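PDB 6P78: queuine lyase from [Clostridium] spiroforme DSM 1552, which cleaves queuine as a radical SAM lyase in bacterial queuine salvage, using S-adenosylmethionine and a [4Fe-4S] cluster. Local coordinates for residues D33-V38 against Y81-V86; I112-I117 against E137-T142; D62-Q67 against P96-E101. One frame throughout, in Å; residues are numbered along the deposited sequence. Where two conformers were deposited one is given.

Interaction 1 (D33-V38 against Y81-V86); sequences DKREIV and YGVLEV
One carboxylate oxygen, OE1 of E85, is gripped by two nitrogens of R35: NE and NH2 each donate to it at 2.9 Å. In this side-on grip the guanidinium and carboxylate planes are only 15° apart. NE comes in on the anti side of OE1, NH2 nearly in line with the C-O bond. R35 CG sits between the backbone N and the carbonyl carbon (chi1 59°), and the chain runs extended from there to NE, carrying the guanidinium to E85. The other oxygen, E85 OE2, is taken by K141 in a salt bridge, and R35 NH2 is shared with D239. R35 NH1 donates to D33 O at 2.9 Å. R35 CB rests on V83 CG1, 3.5 Å away, while I37 lays its CD1 against the E85 carboxylate carbon. K34 CB lies over one face of the Y81 ring in a CH-pi contact, 4.1 Å from the centroid. A water joins E36 OE1, Y81 N and V83 O, and the Y26 hydroxyl binds E36 OE2. E36 straddles L84, its N donating to V83 O and its O accepting from E85 N at 2.8 Å. V38 N bonds to E85 O, completing a parallel ladder of the kind expected between neighbouring strands of a radical SAM core.

Interaction 2 (I112-I117 against E137-T142); sequences IKRLYI and EIIVKT
Y116 and I139 run side by side from the same face of the sheet, and I139 lays its CB over one face of the tyrosine ring, 4.0 Å from the centroid and displaced toward the rim. With CG of Y116 anti to its own carbonyl carbon (chi1 -66°), the ring is turned so that CD2 comes within 3.6 Å of I139 CB. The phenol oxygen reaches beyond this pair to D33, and R35 makes a cation-pi contact with the ring.

R114 and E137 also point the same way, but their flat groups are steeply inclined, 75° apart. R114 NH1 meets E137 OE1 at 3.1 Å in a fairly straight salt bridge; the oxygen lies near the guanidinium plane, while the nitrogen stands 33° out of the carboxylate plane on the syn side. A bend at chi3 folds the arginine so that CD also touches the carboxylate. R114 NE turns to D33, and a water links E137 OE1 to K113 O.

These strands, 114-118 and 137-141, are the two arms of a beta-alpha-beta unit whose crossover helix, 127-134, packs on the face carrying I117 and V140. On that face the I117 side chain slants over that of I138, CG1 to CG2 4.1 Å. Between the faces, L115 N donates to E137 O and L115 O accepts from I139 N at 2.8 Å; I117 repeats this with I139 O and K141 N. K141 packs its CB against I117 O, 3.4 Å away, and its NZ, shared with E85, hydrogen-bonds to the bound queuine.

Interaction 3 (D62-Q67 against P96-E101); sequences DQKENQ and PDETIE
P96, Q67 and E98 bury the most surface here, with the proline ring set between the first turns of two helices. Q63 lies aslant that ring, its OE1 3.4 Å from P96 CG, and N66 CB touches the same carbon at 3.8 Å. The glutamine amide is held from two directions: N66 ND2 donates to Q63 OE1 at 2.9 Å in an almost straight bond, and Q63 NE2 is bound to E94 O. Pinned in this way, the amide is presented to the proline by its oxygen and NE2 alike. Q67 has CG anti to its backbone N (chi1 -165°), which swings the chain toward the second helix, where CG packs on E98 CB at 3.6 Å. The two side chains cross at about a right angle. Farther out, K64 NZ and E98 OE2 form a long salt bridge of 3.9 Å. A water spans Q67 O and T99 OG1, and N70 also bonds to that hydroxyl. P96 holds the N-cap position of the second helix. Helices 63-74 and 97-109 thus meet at their N-terminal ends, where segments 63-67 and 97-101 run 32° apart, with strand 83-87 lying between the helices along the chain.

In the fold
Interactions 1 and 2 belong to one sheet, in which strands 35-39, 83-87, 114-118 and 137-141 run parallel in chain order. Their centres are about 9 Å apart; strands 83-87 and 114-118 are neighbours, and side chains also reach across, D33 to Y116 and E85 to K141. Interaction 3 has its centre about 20 Å from theirs, between helices 63-74 and 97-109, which connect successive strands. Along the chain its segments alternate with those of interaction 1 and end before interaction 2 begins. This is the repeated beta-alpha order of a radical SAM core: the sheet contacts bring K141 to the queuine, with E85 close by, while the helix contact is peripheral packing.

Interaction 1 (D33-V38 against Y81-V86)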
ATOM      1  N   ASP A  33     -12.208   5.414  -6.440  1.00 27.13           N
ATOM      2  CA  ASP A  33     -12.015   6.661  -5.693  1.00 24.97           C
ATOM      3  C   ASP A  33     -10.913   7.478  -6.372  1.00 20.67           C
ATOM      4  O   ASP A  33      -9.744   7.415  -5.997  1.00 23.07           O
ATOM      5  CB  ASP A  33     -11.666   6.344  -4.238  1.00 23.31           C
ATOM      6  CG  ASP A  33     -11.809   7.546  -3.324  1.00 29.33           C
ATOM      7  OD1 ASP A  33     -12.517   8.501  -3.707  1.00 27.35           O
ATOM      8  OD2 ASP A  33     -11.213   7.539  -2.224  1.00 28.20           O
ATOM      9  N   LYS A  34     -11.295   8.260  -7.386  1.00 22.99           N
ATOM     10  CA  LYS A  34     -10.312   9.013  -8.162  0.50 24.90           C
ATOM     11  C   LYS A  34      -9.492   9.923  -7.258  1.00 21.72           C
ATOM     12  O   LYS A  34     -10.023  10.569  -6.345  1.00 22.09           O
ATOM     13  CB  LYS A  34     -11.001   9.840  -9.258  0.50 27.95           C
ATOM     14  CG  LYS A  34     -11.922   9.035 -10.182  0.50 33.12           C
ATOM     15  CD  LYS A  34     -12.435   9.906 -11.336  0.50 34.11           C
ATOM     16  CE  LYS A  34     -13.392   9.144 -12.256  0.50 35.97           C
ATOM     17  NZ  LYS A  34     -13.840   9.968 -13.414  0.50 43.97           N
ATOM     18  N   ARG A  35      -8.183   9.960  -7.506  1.00 21.55           N
ATOM     19  CA  ARG A  35      -7.281  10.665  -6.615  1.00 17.34           C
ATOM     20  C   ARG A  35      -5.941  10.886  -7.291  1.00 22.13           C
ATOM     21  O   ARG A  35      -5.581  10.181  -8.237  1.00 22.16           O
ATOM     22  CB  ARG A  35      -7.064   9.868  -5.314  1.00 18.88           C
ATOM     23  CG  ARG A  35      -6.491   8.456  -5.487  1.00 20.15           C
ATOM     24  CD  ARG A  35      -6.706   7.760  -4.178  1.00 21.35           C
ATOM     25  NE  ARG A  35      -6.185   6.390  -4.093  1.00 24.63           N
ATOM     26  CZ  ARG A  35      -6.892   5.291  -4.330  1.00 27.52           C
ATOM     27  NH1 ARG A  35      -8.151   5.368  -4.760  1.00 22.95           N
ATOM     28  NH2 ARG A  35      -6.319   4.100  -4.153  1.00 23.96           N
ATOM     29  N   GLU A  36      -5.190  11.856  -6.761  1.00 18.37           N
ATOM     30  CA  GLU A  36      -3.784  11.992  -7.089  1.00 19.81           C
ATOM     31  C   GLU A  36      -2.984  10.994  -6.269  1.00 22.36           C
ATOM     32  O   GLU A  36      -3.375  10.631  -5.160  1.00 24.45           O
ATOM     33  CB  GLU A  36      -3.302  13.421  -6.798  1.00 19.96           C
ATOM     34  CG  GLU A  36      -3.927  14.477  -7.709  1.00 22.86           C
ATOM     35  CD  GLU A  36      -3.629  15.874  -7.215  1.00 26.35           C
ATOM     36  OE1 GLU A  36      -4.337  16.332  -6.285  1.00 27.82           O
ATOM     37  OE2 GLU A  36      -2.695  16.514  -7.751  1.00 28.02           O
ATOM     38  N   ILE A  37      -1.878  10.518  -6.837  1.00 19.15           N
ATOM     39  CA  ILE A  37      -0.979   9.621  -6.109  1.00 20.01           C
ATOM     40  C   ILE A  37       0.455  10.064  -6.342  1.00 22.28           C
ATOM     41  O   ILE A  37       0.826  10.466  -7.454  1.00 22.73           O
ATOM     42  CB  ILE A  37      -1.174   8.141  -6.496  1.00 17.62           C
ATOM     43  CG1 ILE A  37      -0.313   7.225  -5.583  1.00 21.52           C
ATOM     44  CG2 ILE A  37      -0.905   7.868  -7.955  1.00 22.20           C
ATOM     45  CD1 ILE A  37      -0.636   5.728  -5.728  1.00 22.46           C
ATOM     46  N   VAL A  38       1.255  10.030  -5.277  1.00 18.59           N
ATOM     47  CA  VAL A  38       2.677  10.346  -5.359  1.00 19.54           C
ATOM     48  C   VAL A  38       3.469   9.210  -4.742  1.00 23.74           C
ATOM     49  O   VAL A  38       3.059   8.641  -3.726  1.00 23.37           O
ATOM     50  CB  VAL A  38       3.026  11.687  -4.687  1.00 25.49           C
ATOM     51  CG1 VAL A  38       2.373  12.838  -5.453  1.00 24.58           C
ATOM     52  CG2 VAL A  38       2.636  11.701  -3.212  1.00 25.82           C
ATOM     53  N   TYR A  81      -9.116  16.361  -7.084  1.00 23.06           N
ATOM     54  CA  TYR A  81     -10.169  15.411  -6.732  1.00 23.00           C
ATOM     55  C   TYR A  81     -10.579  15.481  -5.268  1.00 28.30           C
ATOM     56  O   TYR A  81     -11.499  14.751  -4.877  1.00 28.19           O
ATOM     57  CB  TYR A  81      -9.745  13.983  -7.012  1.00 22.51           C
ATOM     58  CG  TYR A  81      -9.387  13.684  -8.432  1.00 23.48           C
ATOM     59  CD1 TYR A  81     -10.347  13.704  -9.430  1.00 30.34           C
ATOM     60  CD2 TYR A  81      -8.082  13.364  -8.769  1.00 24.47           C
ATOM     61  CE1 TYR A  81     -10.020  13.430 -10.739  1.00 36.21           C
ATOM     62  CE2 TYR A  81      -7.745  13.093 -10.079  1.00 29.56           C
ATOM     63  CZ  TYR A  81      -8.713  13.117 -11.049  1.00 33.22           C
ATOM     64  OH  TYR A  81      -8.372  12.843 -12.356  1.00 41.00           O
ATOM     65  N   GLY A  82      -9.904  16.304  -4.457  1.00 24.04           N
ATOM     66  CA  GLY A  82     -10.091  16.337  -3.013  1.00 26.70           C
ATOM     67  C   GLY A  82      -9.539  15.118  -2.294  1.00 22.53           C
ATOM     68  O   GLY A  82      -9.777  14.957  -1.091  1.00 24.61           O
ATOM     69  N   VAL A  83      -8.805  14.264  -2.999  1.00 23.41           N
ATOM     70  CA  VAL A  83      -8.325  12.985  -2.471  1.00 19.68           C
ATOM     71  C   VAL A  83      -6.901  12.791  -2.951  1.00 22.08           C
ATOM     72  O   VAL A  83      -6.594  13.064  -4.118  1.00 22.10           O
ATOM     73  CB  VAL A  83      -9.207  11.809  -2.932  1.00 16.44           C
ATOM     74  CG1 VAL A  83      -8.736  10.478  -2.276  1.00 17.55           C
ATOM     75  CG2 VAL A  83     -10.664  12.054  -2.593  1.00 22.47           C
ATOM     76  N   LEU A  84      -6.032  12.315  -2.048  1.00 21.90           N
ATOM     77  CA  LEU A  84      -4.602  12.153  -2.302  1.00 19.90           C
ATOM     78  C   LEU A  84      -4.124  10.814  -1.738  1.00 21.47           C
ATOM     79  O   LEU A  84      -4.552  10.400  -0.659  1.00 21.49           O
ATOM     80  CB  LEU A  84      -3.803  13.307  -1.662  1.00 20.90           C
ATOM     81  CG  LEU A  84      -2.274  13.198  -1.690  1.00 22.11           C
ATOM     82  CD1 LEU A  84      -1.734  13.258  -3.124  1.00 23.83           C
ATOM     83  CD2 LEU A  84      -1.651  14.273  -0.800  1.00 20.36           C
ATOM     84  N   GLU A  85      -3.232  10.142  -2.452  1.00 19.36           N
ATOM     85  CA  GLU A  85      -2.566   8.957  -1.918  1.00 19.87           C
ATOM     86  C   GLU A  85      -1.066   9.181  -1.922  1.00 20.99           C
ATOM     87  O   GLU A  85      -0.514   9.689  -2.909  1.00 21.57           O
ATOM     88  CB  GLU A  85      -2.917   7.697  -2.717  1.00 22.30           C
ATOM     89  CG  GLU A  85      -2.074   6.464  -2.287  1.00 20.72           C
ATOM     90  CD  GLU A  85      -2.701   5.118  -2.639  1.00 30.98           C
ATOM     91  OE1 GLU A  85      -3.742   5.076  -3.332  1.00 31.39           O
ATOM     92  OE2 GLU A  85      -2.139   4.082  -2.209  1.00 30.33           O
ATOM     93  N   VAL A  86      -0.415   8.830  -0.813  1.00 21.33           N
ATOM     94  CA  VAL A  86       1.037   8.904  -0.676  1.00 19.86           C
ATOM     95  C   VAL A  86       1.565   7.500  -0.459  1.00 18.86           C
ATOM     96  O   VAL A  86       1.150   6.815   0.483  1.00 21.96           O
ATOM     97  CB  VAL A  86       1.469   9.809   0.485  1.00 22.78           C
ATOM     98  CG1 VAL A  86       2.975   9.684   0.682  1.00 22.80           C
ATOM     99  CG2 VAL A  86       1.082  11.271   0.220  1.00 22.44           C
TER
HETATM  100  O   HOH W   1      -6.804  15.425  -5.633  1.00 25.57           O

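Interaction 2 (I112-I117 against E137-T142)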
ATOM      1  N   ILE A 112      -7.834  19.135   0.651  1.00 26.44           N
ATOM      2  CA  ILE A 112      -7.952  17.689   0.477  1.00 26.69           C
ATOM      3  C   ILE A 112      -8.687  17.107   1.678  1.00 28.92           C
ATOM      4  O   ILE A 112      -8.424  17.480   2.825  1.00 28.35           O
ATOM      5  CB  ILE A 112      -6.565  17.065   0.254  1.00 26.02           C
ATOM      6  CG1 ILE A 112      -6.135  17.397  -1.191  1.00 29.58           C
ATOM      7  CG2 ILE A 112      -6.539  15.543   0.510  1.00 25.86           C
ATOM      8  CD1 ILE A 112      -4.661  17.429  -1.401  1.00 29.55           C
ATOM      9  N   LYS A 113      -9.678  16.261   1.404  1.00 28.36           N
ATOM     10  CA  LYS A 113     -10.563  15.748   2.436  1.00 27.32           C
ATOM     11  C   LYS A 113     -10.323  14.290   2.769  1.00 25.87           C
ATOM     12  O   LYS A 113     -10.889  13.803   3.756  1.00 25.83           O
ATOM     13  CB  LYS A 113     -12.028  15.919   2.026  1.00 31.30           C
ATOM     14  CG  LYS A 113     -12.417  15.119   0.795  1.00 47.59           C
ATOM     15  CD  LYS A 113     -13.929  14.995   0.641  1.00 58.59           C
ATOM     16  CE  LYS A 113     -14.286  14.015  -0.471  1.00 56.23           C
ATOM     17  NZ  LYS A 113     -15.760  13.947  -0.665  1.00 58.42           N
ATOM     18  N   ARG A 114      -9.525  13.580   1.972  1.00 23.63           N
ATOM     19  CA  ARG A 114      -9.254  12.165   2.214  1.00 24.35           C
ATOM     20  C   ARG A 114      -7.835  11.859   1.753  1.00 25.73           C
ATOM     21  O   ARG A 114      -7.436  12.253   0.648  1.00 22.09           O
ATOM     22  CB  ARG A 114     -10.294  11.288   1.490  1.00 22.75           C
ATOM     23  CG  ARG A 114     -10.013   9.794   1.538  1.00 25.04           C
ATOM     24  CD  ARG A 114     -11.271   8.990   1.330  1.00 24.67           C
ATOM     25  NE  ARG A 114     -11.882   9.231   0.026  1.00 28.69           N
ATOM     26  CZ  ARG A 114     -12.996   9.929  -0.170  1.00 33.25           C
ATOM     27  NH1 ARG A 114     -13.633  10.478   0.858  1.00 32.78           N
ATOM     28  NH2 ARG A 114     -13.474  10.103  -1.404  1.00 32.42           N
ATOM     29  N   LEU A 115      -7.072  11.188   2.614  1.00 23.37           N
ATOM     30  CA  LEU A 115      -5.681  10.864   2.355  1.00 18.96           C
ATOM     31  C   LEU A 115      -5.497   9.370   2.549  1.00 24.10           C
ATOM     32  O   LEU A 115      -5.922   8.842   3.570  1.00 23.93           O
ATOM     33  CB  LEU A 115      -4.760  11.615   3.302  1.00 24.52           C
ATOM     34  CG  LEU A 115      -3.288  11.221   3.225  1.00 22.05           C
ATOM     35  CD1 LEU A 115      -2.668  11.627   1.895  1.00 21.07           C
ATOM     36  CD2 LEU A 115      -2.521  11.859   4.387  1.00 26.56           C
ATOM     37  N   TYR A 116      -4.878   8.709   1.577  1.00 20.25           N
ATOM     38  CA  TYR A 116      -4.423   7.323   1.722  1.00 18.94           C
ATOM     39  C   TYR A 116      -2.927   7.304   2.017  1.00 18.30           C
ATOM     40  O   TYR A 116      -2.148   7.976   1.330  1.00 20.09           O
ATOM     41  CB  TYR A 116      -4.664   6.515   0.447  1.00 18.16           C
ATOM     42  CG  TYR A 116      -6.111   6.263   0.047  1.00 18.41           C
ATOM     43  CD1 TYR A 116      -6.901   7.281  -0.507  1.00 20.22           C
ATOM     44  CD2 TYR A 116      -6.652   5.004   0.132  1.00 21.95           C
ATOM     45  CE1 TYR A 116      -8.208   7.038  -0.911  1.00 23.74           C
ATOM     46  CE2 TYR A 116      -7.953   4.758  -0.273  1.00 23.09           C
ATOM     47  CZ  TYR A 116      -8.723   5.768  -0.786  1.00 25.87           C
ATOM     48  OH  TYR A 116     -10.013   5.493  -1.188  1.00 26.22           O
ATOM     49  N   ILE A 117      -2.517   6.476   2.990  1.00 18.09           N
ATOM     50  CA  ILE A 117      -1.109   6.248   3.309  1.00 15.58           C
ATOM     51  C   ILE A 117      -0.926   4.749   3.533  1.00 18.80           C
ATOM     52  O   ILE A 117      -1.899   3.995   3.634  1.00 22.45           O
ATOM     53  CB  ILE A 117      -0.641   7.035   4.553  1.00 17.45           C
ATOM     54  CG1 ILE A 117      -1.324   6.477   5.817  1.00 20.82           C
ATOM     55  CG2 ILE A 117      -0.947   8.571   4.359  1.00 20.55           C
ATOM     56  CD1 ILE A 117      -0.607   6.840   7.094  1.00 29.11           C
ATOM     57  N   GLU A 137     -10.124  12.652   6.935  1.00 27.36           N
ATOM     58  CA  GLU A 137     -10.254  11.196   6.791  1.00 22.87           C
ATOM     59  C   GLU A 137      -8.966  10.578   6.246  1.00 26.05           C
ATOM     60  O   GLU A 137      -8.504  10.933   5.158  1.00 27.76           O
ATOM     61  CB  GLU A 137     -11.428  10.870   5.857  1.00 24.18           C
ATOM     62  CG  GLU A 137     -11.658   9.382   5.646  1.00 27.35           C
ATOM     63  CD  GLU A 137     -12.767   9.075   4.639  1.00 31.99           C
ATOM     64  OE1 GLU A 137     -13.205   9.990   3.904  1.00 37.62           O
ATOM     65  OE2 GLU A 137     -13.208   7.905   4.578  1.00 36.19           O
ATOM     66  N   ILE A 138      -8.383   9.637   6.989  1.00 20.80           N
ATOM     67  CA  ILE A 138      -7.203   8.921   6.526  1.00 20.73           C
ATOM     68  C   ILE A 138      -7.592   7.470   6.314  1.00 22.43           C
ATOM     69  O   ILE A 138      -8.224   6.863   7.186  1.00 20.92           O
ATOM     70  CB  ILE A 138      -6.036   9.016   7.522  1.00 24.98           C
ATOM     71  CG1 ILE A 138      -5.710  10.480   7.802  1.00 30.92           C
ATOM     72  CG2 ILE A 138      -4.832   8.253   6.987  1.00 22.00           C
ATOM     73  CD1 ILE A 138      -4.492  10.681   8.618  1.00 33.80           C
ATOM     74  N   ILE A 139      -7.259   6.938   5.143  1.00 21.23           N
ATOM     75  CA  ILE A 139      -7.387   5.514   4.869  1.00 16.39           C
ATOM     76  C   ILE A 139      -5.996   4.916   5.013  1.00 20.44           C
ATOM     77  O   ILE A 139      -5.100   5.205   4.208  1.00 20.09           O
ATOM     78  CB  ILE A 139      -7.970   5.243   3.481  1.00 19.54           C
ATOM     79  CG1 ILE A 139      -9.251   6.041   3.243  1.00 27.93           C
ATOM     80  CG2 ILE A 139      -8.180   3.701   3.283  1.00 19.68           C
ATOM     81  CD1 ILE A 139     -10.321   5.756   4.201  1.00 24.92           C
ATOM     82  N   VAL A 140      -5.780   4.088   6.038  1.00 19.70           N
ATOM     83  CA  VAL A 140      -4.452   3.540   6.285  1.00 19.27           C
ATOM     84  C   VAL A 140      -4.382   2.150   5.664  1.00 20.71           C
ATOM     85  O   VAL A 140      -5.074   1.226   6.114  1.00 21.59           O
ATOM     86  CB  VAL A 140      -4.114   3.480   7.779  1.00 21.11           C
ATOM     87  CG1 VAL A 140      -2.679   2.993   7.943  1.00 23.42           C
ATOM     88  CG2 VAL A 140      -4.305   4.867   8.417  1.00 19.98           C
ATOM     89  N   LYS A 141      -3.549   2.009   4.631  1.00 16.80           N
ATOM     90  CA  LYS A 141      -3.277   0.745   3.958  1.00 18.23           C
ATOM     91  C   LYS A 141      -2.145  -0.010   4.655  1.00 21.66           C
ATOM     92  O   LYS A 141      -1.213   0.593   5.183  1.00 20.83           O
ATOM     93  CB  LYS A 141      -2.915   1.011   2.492  1.00 19.59           C
ATOM     94  CG  LYS A 141      -4.021   1.697   1.724  1.00 20.17           C
ATOM     95  CD  LYS A 141      -3.579   2.222   0.368  1.00 26.42           C
ATOM     96  CE  LYS A 141      -2.872   1.190  -0.481  1.00 28.90           C
ATOM     97  NZ  LYS A 141      -2.931   1.632  -1.914  1.00 36.68           N
ATOM     98  N   THR A 142      -2.231  -1.348   4.663  1.00 19.49           N
ATOM     99  CA  THR A 142      -1.150  -2.119   5.267  1.00 18.43           C
ATOM    100  C   THR A 142      -0.980  -3.428   4.509  1.00 18.36           C
ATOM    101  O   THR A 142      -1.954  -4.006   4.026  1.00 19.04           O
ATOM    102  CB  THR A 142      -1.420  -2.354   6.770  1.00 23.31           C
ATOM    103  OG1 THR A 142      -0.224  -2.783   7.422  1.00 23.43           O
ATOM    104  CG2 THR A 142      -2.547  -3.390   7.020  1.00 23.48           C
TER
HETATM  105  O   HOH W   2     -12.310  14.659   5.877  1.00 38.78           O
HETATM  106  O   HOH W   3     -13.885  12.576   3.987  1.00 49.60           O

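Interaction 3 (D62-Q67 against P96-E101)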
ATOM      1  N   ASP A  62      19.828   9.123   3.292  1.00 48.79           N
ATOM      2  CA  ASP A  62      20.036  10.573   3.315  1.00 49.81           C
ATOM      3  C   ASP A  62      18.694  11.283   3.206  1.00 47.44           C
ATOM      4  O   ASP A  62      18.194  11.511   2.105  1.00 46.29           O
ATOM      5  CB  ASP A  62      20.957  10.990   2.175  1.00 51.76           C
ATOM      6  CG  ASP A  62      21.227  12.484   2.146  1.00 61.73           C
ATOM      7  OD1 ASP A  62      20.703  13.228   3.005  1.00 57.59           O
ATOM      8  OD2 ASP A  62      21.983  12.910   1.252  1.00 55.26           O
ATOM      9  N   GLN A  63      18.119  11.664   4.350  1.00 46.98           N
ATOM     10  CA  GLN A  63      16.793  12.269   4.340  1.00 44.89           C
ATOM     11  C   GLN A  63      16.805  13.674   3.740  1.00 45.82           C
ATOM     12  O   GLN A  63      15.767  14.155   3.276  1.00 44.18           O
ATOM     13  CB  GLN A  63      16.213  12.303   5.759  1.00 44.68           C
ATOM     14  CG  GLN A  63      15.817  10.921   6.330  1.00 43.48           C
ATOM     15  CD  GLN A  63      14.482  10.387   5.801  1.00 41.51           C
ATOM     16  OE1 GLN A  63      14.295  10.228   4.589  1.00 39.17           O
ATOM     17  NE2 GLN A  63      13.554  10.083   6.718  1.00 39.50           N
ATOM     18  N   LYS A  64      17.946  14.352   3.726  1.00 48.63           N
ATOM     19  CA  LYS A  64      17.921  15.674   3.114  1.00 49.83           C
ATOM     20  C   LYS A  64      17.838  15.577   1.593  1.00 49.25           C
ATOM     21  O   LYS A  64      17.160  16.391   0.960  1.00 48.87           O
ATOM     22  CB  LYS A  64      19.122  16.492   3.577  1.00 58.26           C
ATOM     23  CG  LYS A  64      19.087  16.778   5.081  1.00 60.47           C
ATOM     24  CD  LYS A  64      19.159  18.278   5.376  1.00 72.05           C
ATOM     25  CE  LYS A  64      17.865  18.999   4.982  1.00 69.87           C
ATOM     26  NZ  LYS A  64      16.726  18.745   5.926  1.00 72.85           N
ATOM     27  N   GLU A  65      18.485  14.576   0.995  1.00 49.38           N
ATOM     28  CA  GLU A  65      18.318  14.335  -0.432  1.00 48.81           C
ATOM     29  C   GLU A  65      16.920  13.806  -0.743  1.00 45.36           C
ATOM     30  O   GLU A  65      16.325  14.175  -1.761  1.00 46.63           O
ATOM     31  CB  GLU A  65      19.385  13.359  -0.924  1.00 56.51           C
ATOM     32  CG  GLU A  65      19.493  13.283  -2.437  1.00 64.22           C
ATOM     33  CD  GLU A  65      19.896  14.612  -3.085  1.00 74.59           C
ATOM     34  OE1 GLU A  65      19.342  14.932  -4.160  1.00 76.46           O
ATOM     35  OE2 GLU A  65      20.766  15.332  -2.536  1.00 77.54           O
ATOM     36  N   ASN A  66      16.379  12.930   0.113  1.00 43.42           N
ATOM     37  CA  ASN A  66      14.999  12.503  -0.088  1.00 40.25           C
ATOM     38  C   ASN A  66      14.053  13.698  -0.094  1.00 39.52           C
ATOM     39  O   ASN A  66      13.130  13.771  -0.917  1.00 37.70           O
ATOM     40  CB  ASN A  66      14.587  11.509   0.997  1.00 38.85           C
ATOM     41  CG  ASN A  66      15.300  10.196   0.878  1.00 39.38           C
ATOM     42  OD1 ASN A  66      15.828   9.853  -0.177  1.00 40.09           O
ATOM     43  ND2 ASN A  66      15.296   9.427   1.962  1.00 39.31           N
ATOM     44  N   GLN A  67      14.282  14.658   0.798  1.00 41.17           N
ATOM     45  CA  GLN A  67      13.366  15.782   0.889  1.00 46.17           C
ATOM     46  C   GLN A  67      13.406  16.615  -0.386  1.00 44.53           C
ATOM     47  O   GLN A  67      12.359  17.058  -0.879  1.00 40.47           O
ATOM     48  CB  GLN A  67      13.709  16.639   2.109  1.00 55.39           C
ATOM     49  CG  GLN A  67      12.606  17.615   2.485  1.00 60.31           C
ATOM     50  CD  GLN A  67      12.828  19.009   1.951  1.00 70.82           C
ATOM     51  OE1 GLN A  67      12.033  19.517   1.152  1.00 80.53           O
ATOM     52  NE2 GLN A  67      13.894  19.652   2.408  1.00 67.92           N
ATOM     53  N   PRO A  96      10.890  11.901   5.298  1.00 27.49           N
ATOM     54  CA  PRO A  96      11.539  13.008   6.003  1.00 30.44           C
ATOM     55  C   PRO A  96      10.499  13.803   6.781  1.00 28.33           C
ATOM     56  O   PRO A  96       9.339  13.918   6.373  1.00 30.66           O
ATOM     57  CB  PRO A  96      12.153  13.849   4.871  1.00 30.70           C
ATOM     58  CG  PRO A  96      12.319  12.891   3.725  1.00 30.40           C
ATOM     59  CD  PRO A  96      11.246  11.835   3.871  1.00 27.71           C
ATOM     60  N   ASP A  97      10.920  14.351   7.924  1.00 43.15           N
ATOM     61  CA  ASP A  97       9.987  15.164   8.692  1.00 44.42           C
ATOM     62  C   ASP A  97       9.494  16.348   7.873  1.00 43.02           C
ATOM     63  O   ASP A  97       8.319  16.713   7.965  1.00 42.80           O
ATOM     64  CB  ASP A  97      10.638  15.637   9.992  1.00 48.88           C
ATOM     65  CG  ASP A  97      10.783  14.510  11.013  1.00 77.78           C
ATOM     66  OD1 ASP A  97       9.778  14.155  11.678  1.00 76.98           O
ATOM     67  OD2 ASP A  97      11.906  13.976  11.153  1.00 80.09           O
ATOM     68  N   GLU A  98      10.359  16.917   7.027  1.00 42.85           N
ATOM     69  CA  GLU A  98       9.967  18.057   6.204  1.00 42.19           C
ATOM     70  C   GLU A  98       8.986  17.642   5.117  1.00 42.97           C
ATOM     71  O   GLU A  98       8.115  18.433   4.741  1.00 38.38           O
ATOM     72  CB  GLU A  98      11.201  18.723   5.578  1.00 43.55           C
ATOM     73  CG  GLU A  98      12.240  19.238   6.577  1.00 67.85           C
ATOM     74  CD  GLU A  98      13.065  18.122   7.231  1.00 78.86           C
ATOM     75  OE1 GLU A  98      13.513  18.320   8.387  1.00 82.12           O
ATOM     76  OE2 GLU A  98      13.249  17.047   6.608  1.00 75.09           O
ATOM     77  N   THR A  99       9.102  16.409   4.602  1.00 36.11           N
ATOM     78  CA  THR A  99       8.128  15.937   3.630  1.00 32.96           C
ATOM     79  C   THR A  99       6.770  15.770   4.286  1.00 37.64           C
ATOM     80  O   THR A  99       5.752  16.188   3.728  1.00 34.17           O
ATOM     81  CB  THR A  99       8.586  14.615   2.998  1.00 33.58           C
ATOM     82  OG1 THR A  99       9.842  14.806   2.324  1.00 32.74           O
ATOM     83  CG2 THR A  99       7.548  14.107   2.004  1.00 35.09           C
ATOM     84  N   ILE A 100       6.739  15.162   5.477  1.00 34.12           N
ATOM     85  CA  ILE A 100       5.475  14.972   6.182  1.00 34.17           C
ATOM     86  C   ILE A 100       4.815  16.313   6.484  1.00 36.56           C
ATOM     87  O   ILE A 100       3.609  16.489   6.261  1.00 34.49           O
ATOM     88  CB  ILE A 100       5.699  14.149   7.462  1.00 36.49           C
ATOM     89  CG1 ILE A 100       6.098  12.720   7.089  1.00 35.43           C
ATOM     90  CG2 ILE A 100       4.436  14.150   8.299  1.00 37.92           C
ATOM     91  CD1 ILE A 100       6.530  11.869   8.279  1.00 38.36           C
ATOM     92  N   GLU A 101       5.585  17.287   6.973  1.00 38.10           N
ATOM     93  CA  GLU A 101       4.956  18.569   7.278  1.00 41.84           C
ATOM     94  C   GLU A 101       4.503  19.298   6.016  1.00 41.13           C
ATOM     95  O   GLU A 101       3.508  20.030   6.054  1.00 40.47           O
ATOM     96  CB  GLU A 101       5.881  19.439   8.116  1.00 53.29           C
ATOM     97  CG  GLU A 101       6.432  18.705   9.331  1.00 66.56           C
ATOM     98  CD  GLU A 101       5.680  19.037  10.617  1.00 78.05           C
ATOM     99  OE1 GLU A 101       4.457  19.314  10.527  1.00 76.38           O
ATOM    100  OE2 GLU A 101       6.316  19.027  11.705  1.00 83.04           O
TER
HETATM  101  O   HOH W   4       9.936  16.985   0.742  1.00 33.79           O